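Local coordinates for regulator of Ty1 transposition protein 107 (Saccharomyces cerevisiae, PDB 3T7J) that probably regulates Ty1 transposition and acts as a BRCT-domain scaffold in the response to DNA damage, at residues K7-L12 against D39-N44; P89-D94 against I109-F114; Y198-T203 against E222-V227; E228-V233 against S245-L250. All coordinates share one frame; numbering follows the deposited sequence.

Interaction 1: K7-L12 against D39-N44; sequences KAEKIL and DIEILN
A8 and I42 meet where helices 7-13 and 37-45 come closest. The methyl A8 CB lies 3.5 Å from I42 CG1. The small alanine is consistent with the close approach of the segment axes, 8.8 Å, which cross at -56°. E41 closes in on the same methyl from another side. Its chain is extended, with CG anti to the backbone N (chi1 -168°), and runs past A8 until E41 OE1 is only 3.1 Å from A8 CB. The carboxylate ends at the first turn of helix 7-13. There A8 N gives E41 OE1 a weak, bent bond of 3.5 Å. E41 OE2 takes a hydrogen bond from T6 N. The N-terminal end of the helix would probably favour this negative group. I42 also serves L12, whose CD1 branch rests 3.9 Å from I42 CA. Helix 37-45 follows the first strand of the parallel sheet of this BRCT domain. It packs against the last helix, 90-99, with I42 on I99. Helix 7-13 precedes that strand and covers another flank of 37-45. Away from A8 the fit is looser. I11 CD1 and I42 CD1 stay 4.3 Å apart, although I11 also leans on V38 and I99. On the solvent side E9 crosses E41 at about a right angle. E9 OE2 and E41 OE2 are 4.2 Å apart, a like-charge approach that would probably be mildly unfavourable. E9 is exposed, and its carboxylate plane is turned well away from that of E41.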
# COMPACT_ATOMS: atom_id res chain seq x y z
N LYS A 7 5.48 4.22 -37.08
CA LYS A 7 6.46 5.20 -36.61
C LYS A 7 7.60 4.56 -35.81
O LYS A 7 8.73 5.03 -35.86
CB LYS A 7 5.78 6.30 -35.78
CG LYS A 7 6.76 7.32 -35.22
CD LYS A 7 6.02 8.43 -34.50
CE LYS A 7 6.97 9.51 -34.02
NZ LYS A 7 7.61 10.22 -35.16
N ALA A 8 7.29 3.50 -35.07
CA ALA A 8 8.33 2.73 -34.39
C ALA A 8 9.14 1.93 -35.40
O ALA A 8 10.35 1.78 -35.27
CB ALA A 8 7.72 1.81 -33.35
N GLU A 9 8.45 1.41 -36.41
CA GLU A 9 9.09 0.65 -37.47
C GLU A 9 10.13 1.50 -38.21
O GLU A 9 11.24 1.03 -38.49
CB GLU A 9 8.05 0.11 -38.45
CG GLU A 9 7.14 -0.94 -37.84
CD GLU A 9 6.05 -1.41 -38.79
OE1 GLU A 9 6.07 -0.99 -39.97
OE2 GLU A 9 5.18 -2.19 -38.36
N LYS A 10 9.78 2.75 -38.50
CA LYS A 10 10.70 3.69 -39.13
C LYS A 10 11.92 3.96 -38.26
O LYS A 10 13.06 3.93 -38.74
CB LYS A 10 10.00 5.02 -39.46
CG LYS A 10 10.81 5.95 -40.36
CD LYS A 10 10.07 7.24 -40.67
CE LYS A 10 10.79 8.08 -41.73
NZ LYS A 10 12.18 8.47 -41.33
N ILE A 11 11.69 4.21 -36.97
CA ILE A 11 12.79 4.40 -36.03
C ILE A 11 13.72 3.19 -36.00
O ILE A 11 14.94 3.32 -36.01
CB ILE A 11 12.27 4.69 -34.61
CG1 ILE A 11 11.58 6.06 -34.57
CG2 ILE A 11 13.42 4.66 -33.60
CD1 ILE A 11 10.65 6.23 -33.40
N LEU A 12 13.14 1.99 -35.97
CA LEU A 12 13.92 0.77 -35.91
C LEU A 12 14.52 0.36 -37.25
O LEU A 12 15.35 -0.54 -37.32
CB LEU A 12 13.08 -0.38 -35.35
CG LEU A 12 12.80 -0.21 -33.85
CD1 LEU A 12 11.70 -1.15 -33.38
CD2 LEU A 12 14.08 -0.43 -33.07
N ASP A 39 6.91 3.83 -27.84
CA ASP A 39 7.89 3.08 -27.07
C ASP A 39 7.40 1.67 -26.84
O ASP A 39 8.16 0.72 -26.96
CB ASP A 39 8.21 3.77 -25.74
CG ASP A 39 9.17 4.92 -25.92
OD1 ASP A 39 9.72 5.05 -27.04
OD2 ASP A 39 9.40 5.66 -24.94
N ILE A 40 6.11 1.52 -26.51
CA ILE A 40 5.52 0.20 -26.41
C ILE A 40 5.70 -0.59 -27.71
O ILE A 40 6.01 -1.78 -27.68
CB ILE A 40 4.02 0.24 -26.05
CG1 ILE A 40 3.82 0.75 -24.62
CG2 ILE A 40 3.40 -1.16 -26.22
CD1 ILE A 40 2.36 0.98 -24.25
N GLU A 41 5.50 0.07 -28.85
CA GLU A 41 5.67 -0.56 -30.17
C GLU A 41 7.11 -0.99 -30.44
O GLU A 41 7.37 -2.09 -30.90
CB GLU A 41 5.21 0.38 -31.30
CG GLU A 41 5.08 -0.32 -32.65
CD GLU A 41 4.72 0.62 -33.79
OE1 GLU A 41 4.65 1.85 -33.55
OE2 GLU A 41 4.52 0.14 -34.92
N ILE A 42 8.03 -0.08 -30.15
CA ILE A 42 9.45 -0.39 -30.24
C ILE A 42 9.81 -1.60 -29.38
O ILE A 42 10.43 -2.56 -29.84
CB ILE A 42 10.28 0.81 -29.78
CG1 ILE A 42 10.15 1.95 -30.80
CG2 ILE A 42 11.72 0.41 -29.55
CD1 ILE A 42 10.85 3.21 -30.38
N LEU A 43 9.43 -1.54 -28.11
CA LEU A 43 9.73 -2.62 -27.18
C LEU A 43 9.17 -3.94 -27.69
O LEU A 43 9.85 -4.97 -27.66
CB LEU A 43 9.17 -2.30 -25.81
CG LEU A 43 9.92 -1.20 -25.04
CD1 LEU A 43 9.26 -0.93 -23.69
CD2 LEU A 43 11.37 -1.57 -24.85
N ASN A 44 7.93 -3.90 -28.18
CA ASN A 44 7.31 -5.09 -28.74
C ASN A 44 8.11 -5.65 -29.91
O ASN A 44 8.27 -6.86 -30.07
CB ASN A 44 5.89 -4.77 -29.19
CG ASN A 44 5.17 -5.98 -29.74
OD1 ASN A 44 4.63 -6.79 -28.98
ND2 ASN A 44 5.18 -6.13 -31.07

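Interaction 2: P89-D94 against I109-F114; sequences PEFIID and ININLF
F91 reaches I111 because its CG stands anti to the backbone N (chi1 168°), which carries the ring out from helix 90-99 toward segment 109-114. In I111 the CG2 branch is anti to the backbone N and meets the ring, while the CG1 branch bends toward D94. I111 therefore touches two residues of the helix. I111 CG2 lies 3.6 Å from F91 CD1, approaching the ring obliquely. I111 CD1 lies 3.9 Å from D94 CB, and I111 CG1 is equally far from D94 O. The carbonyl of N112 comes in at the ring's edge, near its plane, with N112 O 3.5 Å from F91 CD1. L113 also leans toward the ring, but its modelled approach is too short to be trusted. Were I111 cut back to an alanine, a gap would probably open beside F91 and D94 CB would lose its apolar neighbour. Segment 109-114 has no regular structure, but it is not slack. N112 OD1 accepts from F114 N at 2.8 Å, on a lone pair in the carbonyl plane, forming an Asx turn. Y21 packs edge-to-face with F91 and is hydrogen-bonded to I111 O through its hydroxyl. D94 OD2 is hydrogen-bonded to Y116 OH. The contact thus lays the chain that leads on to the second BRCT domain along the last helix of the first. Between the two segments the chemistry is apolar packing plus one carbonyl at a ring edge. Its fit therefore depends on shape, while hydrogen bonds to Y21 and Y116 probably help hold the two segments in place.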
# COMPACT_ATOMS: atom_id res chain seq x y z
N PRO A 89 15.06 -0.98 -13.94
CA PRO A 89 14.45 -0.15 -14.98
C PRO A 89 15.50 0.40 -15.95
O PRO A 89 15.17 0.66 -17.11
CB PRO A 89 13.83 1.02 -14.19
CG PRO A 89 13.82 0.60 -12.78
CD PRO A 89 14.85 -0.46 -12.59
N GLU A 90 16.74 0.56 -15.48
CA GLU A 90 17.81 1.08 -16.33
C GLU A 90 17.98 0.26 -17.61
O GLU A 90 18.52 0.75 -18.61
CB GLU A 90 19.14 1.16 -15.58
CG GLU A 90 19.26 2.35 -14.64
CD GLU A 90 18.27 2.26 -13.50
OE1 GLU A 90 18.03 1.13 -13.04
OE2 GLU A 90 17.73 3.31 -13.07
N PHE A 91 17.54 -0.98 -17.58
CA PHE A 91 17.64 -1.81 -18.78
C PHE A 91 16.77 -1.24 -19.90
O PHE A 91 17.20 -1.14 -21.05
CB PHE A 91 17.26 -3.26 -18.51
CG PHE A 91 17.08 -4.06 -19.78
CD1 PHE A 91 18.17 -4.59 -20.44
CD2 PHE A 91 15.81 -4.22 -20.34
CE1 PHE A 91 18.01 -5.30 -21.63
CE2 PHE A 91 15.63 -4.93 -21.53
CZ PHE A 91 16.74 -5.47 -22.17
N ILE A 92 15.53 -0.88 -19.57
CA ILE A 92 14.61 -0.31 -20.52
C ILE A 92 15.04 1.10 -20.89
O ILE A 92 15.01 1.50 -22.05
CB ILE A 92 13.17 -0.28 -19.98
CG1 ILE A 92 12.62 -1.70 -19.82
CG2 ILE A 92 12.26 0.52 -20.92
CD1 ILE A 92 12.54 -2.49 -21.15
N ILE A 93 15.47 1.86 -19.88
CA ILE A 93 15.94 3.22 -20.10
C ILE A 93 17.11 3.28 -21.08
O ILE A 93 17.06 4.02 -22.06
CB ILE A 93 16.34 3.90 -18.78
CG1 ILE A 93 15.11 4.10 -17.90
CG2 ILE A 93 17.02 5.23 -19.07
CD1 ILE A 93 15.45 4.45 -16.45
N ASP A 94 18.16 2.50 -20.82
CA ASP A 94 19.32 2.44 -21.72
C ASP A 94 18.93 1.96 -23.11
O ASP A 94 19.50 2.40 -24.12
CB ASP A 94 20.42 1.53 -21.16
CG ASP A 94 21.08 2.09 -19.89
OD1 ASP A 94 20.71 3.21 -19.46
OD2 ASP A 94 21.97 1.40 -19.34
N ILE A 109 22.35 -1.95 -31.65
CA ILE A 109 21.78 -2.25 -30.33
C ILE A 109 22.57 -3.31 -29.58
O ILE A 109 22.64 -4.46 -30.00
CB ILE A 109 20.33 -2.73 -30.43
CG1 ILE A 109 19.46 -1.63 -31.05
CG2 ILE A 109 19.79 -3.08 -29.05
CD1 ILE A 109 17.99 -1.92 -31.00
N ASN A 110 23.16 -2.92 -28.45
CA ASN A 110 23.97 -3.84 -27.66
C ASN A 110 23.67 -3.91 -26.15
O ASN A 110 24.43 -4.51 -25.39
CB ASN A 110 25.46 -3.54 -27.88
CG ASN A 110 25.81 -2.11 -27.55
OD1 ASN A 110 25.29 -1.53 -26.59
ND2 ASN A 110 26.68 -1.52 -28.36
N ILE A 111 22.57 -3.30 -25.72
CA ILE A 111 22.17 -3.39 -24.31
C ILE A 111 21.96 -4.86 -23.95
O ILE A 111 21.21 -5.56 -24.61
CB ILE A 111 20.86 -2.60 -24.04
CG1 ILE A 111 21.02 -1.13 -24.45
CG2 ILE A 111 20.44 -2.72 -22.60
CD1 ILE A 111 22.30 -0.49 -23.94
N ASN A 112 22.63 -5.33 -22.91
CA ASN A 112 22.53 -6.74 -22.57
C ASN A 112 21.66 -6.99 -21.33
O ASN A 112 21.33 -6.07 -20.57
CB ASN A 112 23.92 -7.34 -22.37
CG ASN A 112 24.65 -6.74 -21.18
OD1 ASN A 112 24.24 -6.95 -20.03
ND2 ASN A 112 25.72 -6.01 -21.44
N LEU A 113 21.28 -8.25 -21.16
CA LEU A 113 20.43 -8.68 -20.05
C LEU A 113 21.19 -9.04 -18.79
O LEU A 113 20.60 -9.61 -17.87
CB LEU A 113 19.67 -9.94 -20.46
CG LEU A 113 18.40 -9.78 -21.29
CD1 LEU A 113 18.32 -8.41 -21.86
CD2 LEU A 113 18.38 -10.83 -22.36
N PHE A 114 22.49 -8.78 -18.75
CA PHE A 114 23.27 -9.24 -17.61
C PHE A 114 23.73 -8.12 -16.68
O PHE A 114 24.04 -8.36 -15.53
CB PHE A 114 24.47 -10.07 -18.07
CG PHE A 114 24.08 -11.18 -18.99
CD1 PHE A 114 23.39 -12.28 -18.51
CD2 PHE A 114 24.35 -11.10 -20.33
CE1 PHE A 114 23.01 -13.29 -19.35
CE2 PHE A 114 23.98 -12.11 -21.18
CZ PHE A 114 23.30 -13.21 -20.69

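Interaction 3: Y198-T203 against E222-V227; sequences YVLIVT and ETILIV
Y198, L200 and V202 make five backbone hydrogen bonds with T223, L225 and V227; Y198 faces I224 and L200 faces I226 in the parallel register. L225 N gives to Y198 O at 2.8 Å, and L200 N gives to L225 O at the same length. V227 N to L200 O and V202 N to V227 O continue the ladder. The first rung, Y198 N to T223 O, is longer at 3.2 Å. CA-H...O contacts lie between the rungs, such as V199 CA to L225 O at 3.3 Å.

Apolar packing follows on both faces. L200 and I226 lie side by side, with L200 CD2 4.1 Å from I226 CG1. With chi1 at -54°, V202 CG2 stands between the backbone N and the carbonyl carbon and meets I226 CG2 at 3.6 Å. The other face carries V199, I201, L225 and V227.

The Y198 ring presents its edge to E222 CB at 4.0 Å. The phenol oxygen is hydrogen-bonded to D219, which probably helps hold the ring in place. Y198, I224 and I226 also touch helix 207-218. Strand 198-201, that helix and strand 224-227 make a beta-alpha-beta crossover, the unit from which the parallel part of this BRCT sheet is built.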
# COMPACT_ATOMS: atom_id res chain seq x y z
N TYR A 198 -3.51 -25.65 12.69
CA TYR A 198 -4.05 -24.31 12.56
C TYR A 198 -2.95 -23.35 12.22
O TYR A 198 -1.95 -23.26 12.94
CB TYR A 198 -4.70 -23.84 13.86
CG TYR A 198 -5.85 -24.70 14.32
CD1 TYR A 198 -7.13 -24.50 13.84
CD2 TYR A 198 -5.64 -25.73 15.23
CE1 TYR A 198 -8.18 -25.30 14.24
CE2 TYR A 198 -6.67 -26.54 15.64
CZ TYR A 198 -7.95 -26.31 15.15
OH TYR A 198 -8.98 -27.11 15.56
N VAL A 199 -3.13 -22.60 11.13
CA VAL A 199 -2.18 -21.57 10.81
C VAL A 199 -2.87 -20.23 10.71
O VAL A 199 -3.84 -20.07 9.96
CB VAL A 199 -1.46 -21.89 9.48
CG1 VAL A 199 -0.51 -20.78 9.12
CG2 VAL A 199 -0.72 -23.23 9.63
N LEU A 200 -2.37 -19.26 11.45
CA LEU A 200 -2.99 -17.95 11.41
C LEU A 200 -1.98 -16.86 11.10
O LEU A 200 -0.83 -16.90 11.56
CB LEU A 200 -3.64 -17.62 12.76
CG LEU A 200 -4.59 -18.48 13.59
CD1 LEU A 200 -6.06 -18.33 13.24
CD2 LEU A 200 -4.17 -19.96 13.75
N ILE A 201 -2.42 -15.86 10.33
CA ILE A 201 -1.62 -14.68 10.07
C ILE A 201 -2.31 -13.53 10.80
O ILE A 201 -3.46 -13.19 10.50
CB ILE A 201 -1.54 -14.35 8.55
CG1 ILE A 201 -1.00 -15.54 7.75
CG2 ILE A 201 -0.68 -13.11 8.32
CD1 ILE A 201 -1.03 -15.33 6.22
N VAL A 202 -1.61 -12.92 11.75
CA VAL A 202 -2.21 -11.88 12.57
C VAL A 202 -1.36 -10.62 12.59
O VAL A 202 -0.17 -10.66 12.27
CB VAL A 202 -2.48 -12.36 14.02
CG1 VAL A 202 -3.31 -13.63 14.03
CG2 VAL A 202 -1.18 -12.56 14.78
N THR A 203 -1.97 -9.49 12.94
CA THR A 203 -1.28 -8.21 12.92
C THR A 203 -1.00 -7.68 14.33
O THR A 203 0.09 -7.20 14.61
CB THR A 203 -2.07 -7.16 12.13
OG1 THR A 203 -2.32 -7.64 10.80
CG2 THR A 203 -1.30 -5.86 12.06
N GLU A 222 -4.02 -30.11 19.76
CA GLU A 222 -3.60 -29.84 18.38
C GLU A 222 -2.56 -28.73 18.23
O GLU A 222 -2.32 -27.93 19.14
CB GLU A 222 -4.81 -29.58 17.48
CG GLU A 222 -5.46 -30.85 16.97
CD GLU A 222 -4.52 -31.64 16.07
OE1 GLU A 222 -3.52 -31.06 15.60
OE2 GLU A 222 -4.77 -32.84 15.85
N THR A 223 -1.93 -28.69 17.06
CA THR A 223 -0.78 -27.82 16.84
C THR A 223 -1.22 -26.53 16.19
O THR A 223 -2.22 -26.50 15.46
CB THR A 223 0.25 -28.52 15.93
OG1 THR A 223 -0.42 -28.99 14.76
CG2 THR A 223 0.85 -29.73 16.67
N ILE A 224 -0.46 -25.47 16.43
CA ILE A 224 -0.82 -24.12 16.03
C ILE A 224 0.40 -23.32 15.59
O ILE A 224 1.46 -23.38 16.24
CB ILE A 224 -1.45 -23.37 17.24
CG1 ILE A 224 -2.59 -24.19 17.85
CG2 ILE A 224 -1.89 -21.96 16.84
CD1 ILE A 224 -3.02 -23.71 19.27
N LEU A 225 0.25 -22.55 14.52
CA LEU A 225 1.30 -21.65 14.09
C LEU A 225 0.71 -20.29 13.84
O LEU A 225 -0.19 -20.14 13.04
CB LEU A 225 1.97 -22.14 12.80
CG LEU A 225 3.00 -21.18 12.18
CD1 LEU A 225 4.21 -20.93 13.10
CD2 LEU A 225 3.46 -21.70 10.83
N ILE A 226 1.23 -19.29 14.54
CA ILE A 226 0.74 -17.93 14.36
C ILE A 226 1.91 -17.03 13.98
O ILE A 226 2.95 -17.01 14.66
CB ILE A 226 0.03 -17.44 15.65
CG1 ILE A 226 -1.10 -18.41 16.01
CG2 ILE A 226 -0.53 -16.05 15.46
CD1 ILE A 226 -1.97 -17.94 17.16
N VAL A 227 1.75 -16.30 12.88
CA VAL A 227 2.84 -15.53 12.31
C VAL A 227 2.41 -14.15 11.83
O VAL A 227 1.23 -13.88 11.67
CB VAL A 227 3.51 -16.25 11.12
CG1 VAL A 227 4.06 -17.59 11.57
CG2 VAL A 227 2.51 -16.42 9.96

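Interaction 4: E228-V233 against S245-L250; sequences EWNWCV and SKKNVL
N248 holds a left-handed backbone conformation (phi 62°) in the type II turn from K246 to V249, and its carbonyl accepts from E228 N at 3.0 Å in a nearly straight bond (169°). The side chain of N248 lies against the start of helix 229-238. N248 CB is 3.6 Å from W231 CB. Its amide stands almost perpendicular to that of N230, and N230 ND2 gives N248 OD1 a weak bond of 3.3 Å. E228 OE1 is just as near to N248 OD1, but both are acceptors and no bond joins them. E228 crosses L250 at about a right angle, and its CG lies 3.7 Å from L250 CD1. E228 also packs on H32 of the second subunit. With only a methyl at E228, as in an alanine, L250 is likely to lose its cover on this side and H32 of the second subunit its packing partner, while the backbone bond to N248 could remain. The indole of W231 has CG anti to the backbone N (chi1 -174°) and turns an edge to the turn. K247 O lies in the ring plane, 3.5 Å from W231 CD1. At the same edge W231 NE1 gives to a water at 2.9 Å, and this water gives to S245 O, bridging helix and loop. V249 runs alongside the indole and touches it with CG2. W231 and V249 both touch L225 of strand 224-227, and F136 of helix 135-138 borders W231. Helix 229-238 thus packs beside the edge where strand 249-253 joins the sheet antiparallel to 224-227.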
# COMPACT_ATOMS: atom_id res chain seq x y z
N GLU A 228 3.40 -13.30 11.63
CA GLU A 228 3.19 -11.98 11.07
C GLU A 228 3.35 -12.07 9.56
O GLU A 228 3.97 -13.00 9.04
CB GLU A 228 4.22 -10.98 11.64
CG GLU A 228 4.10 -10.73 13.14
CD GLU A 228 5.23 -9.88 13.71
OE1 GLU A 228 6.39 -10.33 13.67
OE2 GLU A 228 4.96 -8.77 14.20
N TRP A 229 2.78 -11.11 8.85
CA TRP A 229 2.84 -11.07 7.41
C TRP A 229 4.29 -11.14 6.91
O TRP A 229 4.55 -11.74 5.86
CB TRP A 229 2.11 -9.84 6.89
CG TRP A 229 2.35 -9.53 5.45
CD1 TRP A 229 2.93 -8.41 4.95
CD2 TRP A 229 2.03 -10.36 4.32
NE1 TRP A 229 2.99 -8.48 3.58
CE2 TRP A 229 2.44 -9.66 3.17
CE3 TRP A 229 1.43 -11.62 4.17
CZ2 TRP A 229 2.28 -10.18 1.88
CZ3 TRP A 229 1.27 -12.13 2.89
CH2 TRP A 229 1.69 -11.41 1.76
N ASN A 230 5.23 -10.58 7.67
CA ASN A 230 6.64 -10.58 7.26
C ASN A 230 7.29 -11.96 7.24
O ASN A 230 8.34 -12.17 6.63
CB ASN A 230 7.45 -9.62 8.13
CG ASN A 230 8.81 -9.32 7.54
OD1 ASN A 230 8.96 -9.21 6.32
ND2 ASN A 230 9.83 -9.21 8.40
N TRP A 231 6.68 -12.91 7.94
CA TRP A 231 7.09 -14.30 7.88
C TRP A 231 6.79 -14.84 6.48
O TRP A 231 7.59 -15.57 5.89
CB TRP A 231 6.28 -15.09 8.91
CG TRP A 231 6.68 -16.51 9.09
CD1 TRP A 231 7.63 -16.99 9.94
CD2 TRP A 231 6.11 -17.65 8.44
NE1 TRP A 231 7.70 -18.36 9.86
CE2 TRP A 231 6.78 -18.79 8.94
CE3 TRP A 231 5.11 -17.82 7.48
CZ2 TRP A 231 6.47 -20.08 8.51
CZ3 TRP A 231 4.81 -19.10 7.06
CH2 TRP A 231 5.48 -20.21 7.58
N CYS A 232 5.63 -14.48 5.97
CA CYS A 232 5.26 -14.87 4.61
C CYS A 232 6.19 -14.18 3.62
O CYS A 232 6.68 -14.81 2.65
CB CYS A 232 3.82 -14.49 4.32
SG CYS A 232 2.65 -15.35 5.36
N VAL A 233 6.43 -12.90 3.86
CA VAL A 233 7.25 -12.10 2.95
C VAL A 233 8.67 -12.64 2.80
O VAL A 233 9.16 -12.83 1.69
CB VAL A 233 7.33 -10.63 3.36
CG1 VAL A 233 8.29 -9.86 2.41
CG2 VAL A 233 5.96 -10.01 3.33
N SER A 245 13.30 -21.07 11.90
CA SER A 245 13.35 -19.67 12.30
C SER A 245 12.27 -19.27 13.33
O SER A 245 11.13 -19.73 13.27
CB SER A 245 13.25 -18.79 11.07
OG SER A 245 13.26 -17.42 11.41
N LYS A 246 12.64 -18.39 14.26
CA LYS A 246 11.68 -17.88 15.22
C LYS A 246 11.27 -16.46 14.82
O LYS A 246 10.34 -15.89 15.37
CB LYS A 246 12.27 -17.91 16.64
CG LYS A 246 11.23 -18.03 17.74
CE LYS A 246 9.39 -16.32 17.89
NZ LYS A 246 8.38 -17.00 18.75
N LYS A 247 11.97 -15.92 13.84
CA LYS A 247 11.69 -14.57 13.36
C LYS A 247 10.31 -14.45 12.69
O LYS A 247 9.98 -15.24 11.82
CB LYS A 247 12.76 -14.14 12.36
CG LYS A 247 12.43 -12.86 11.63
CD LYS A 247 13.51 -12.47 10.64
CE LYS A 247 13.06 -11.30 9.79
NZ LYS A 247 14.18 -10.79 8.94
N ASN A 248 9.56 -13.43 13.09
CA ASN A 248 8.16 -13.22 12.68
C ASN A 248 7.16 -14.31 13.10
O ASN A 248 6.04 -14.37 12.60
CB ASN A 248 8.06 -12.90 11.19
CG ASN A 248 8.91 -11.71 10.81
OD1 ASN A 248 8.63 -10.58 11.20
ND2 ASN A 248 9.98 -11.97 10.07
N VAL A 249 7.56 -15.17 14.03
CA VAL A 249 6.65 -16.15 14.58
C VAL A 249 6.15 -15.64 15.93
O VAL A 249 6.94 -15.34 16.81
CB VAL A 249 7.33 -17.51 14.76
CG1 VAL A 249 6.41 -18.46 15.54
CG2 VAL A 249 7.72 -18.11 13.40
N LEU A 250 4.84 -15.52 16.07
CA LEU A 250 4.27 -14.95 17.26
C LEU A 250 3.94 -16.01 18.29
O LEU A 250 3.93 -15.74 19.49
CB LEU A 250 3.02 -14.16 16.90
CG LEU A 250 3.30 -12.96 16.01
CD1 LEU A 250 2.00 -12.23 15.74
CD2 LEU A 250 4.31 -12.03 16.68
O HOH W 1 9.52 -20.21 11.14

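From the N terminus, interaction 1 closes a loop that holds the first strand, 23-27, and ties an N-terminal helix to helix 37-45. Interaction 2 comes later in the same BRCT domain. It brings the chain back along helix 90-99, and L43 touches I92 where the two contacts meet. The chain then passes to the second domain. Interaction 3 closes the loop round helix 207-218. Interaction 4 follows directly and closes the loop that leads from helix 229-238 back to strand 249-253. Interactions 3 and 4 share one sheet, and I226 O probably accepts from L250 N. All four loops run in series, with none nested or crossed. Centres of interactions 1 and 3 are about 51 Å apart.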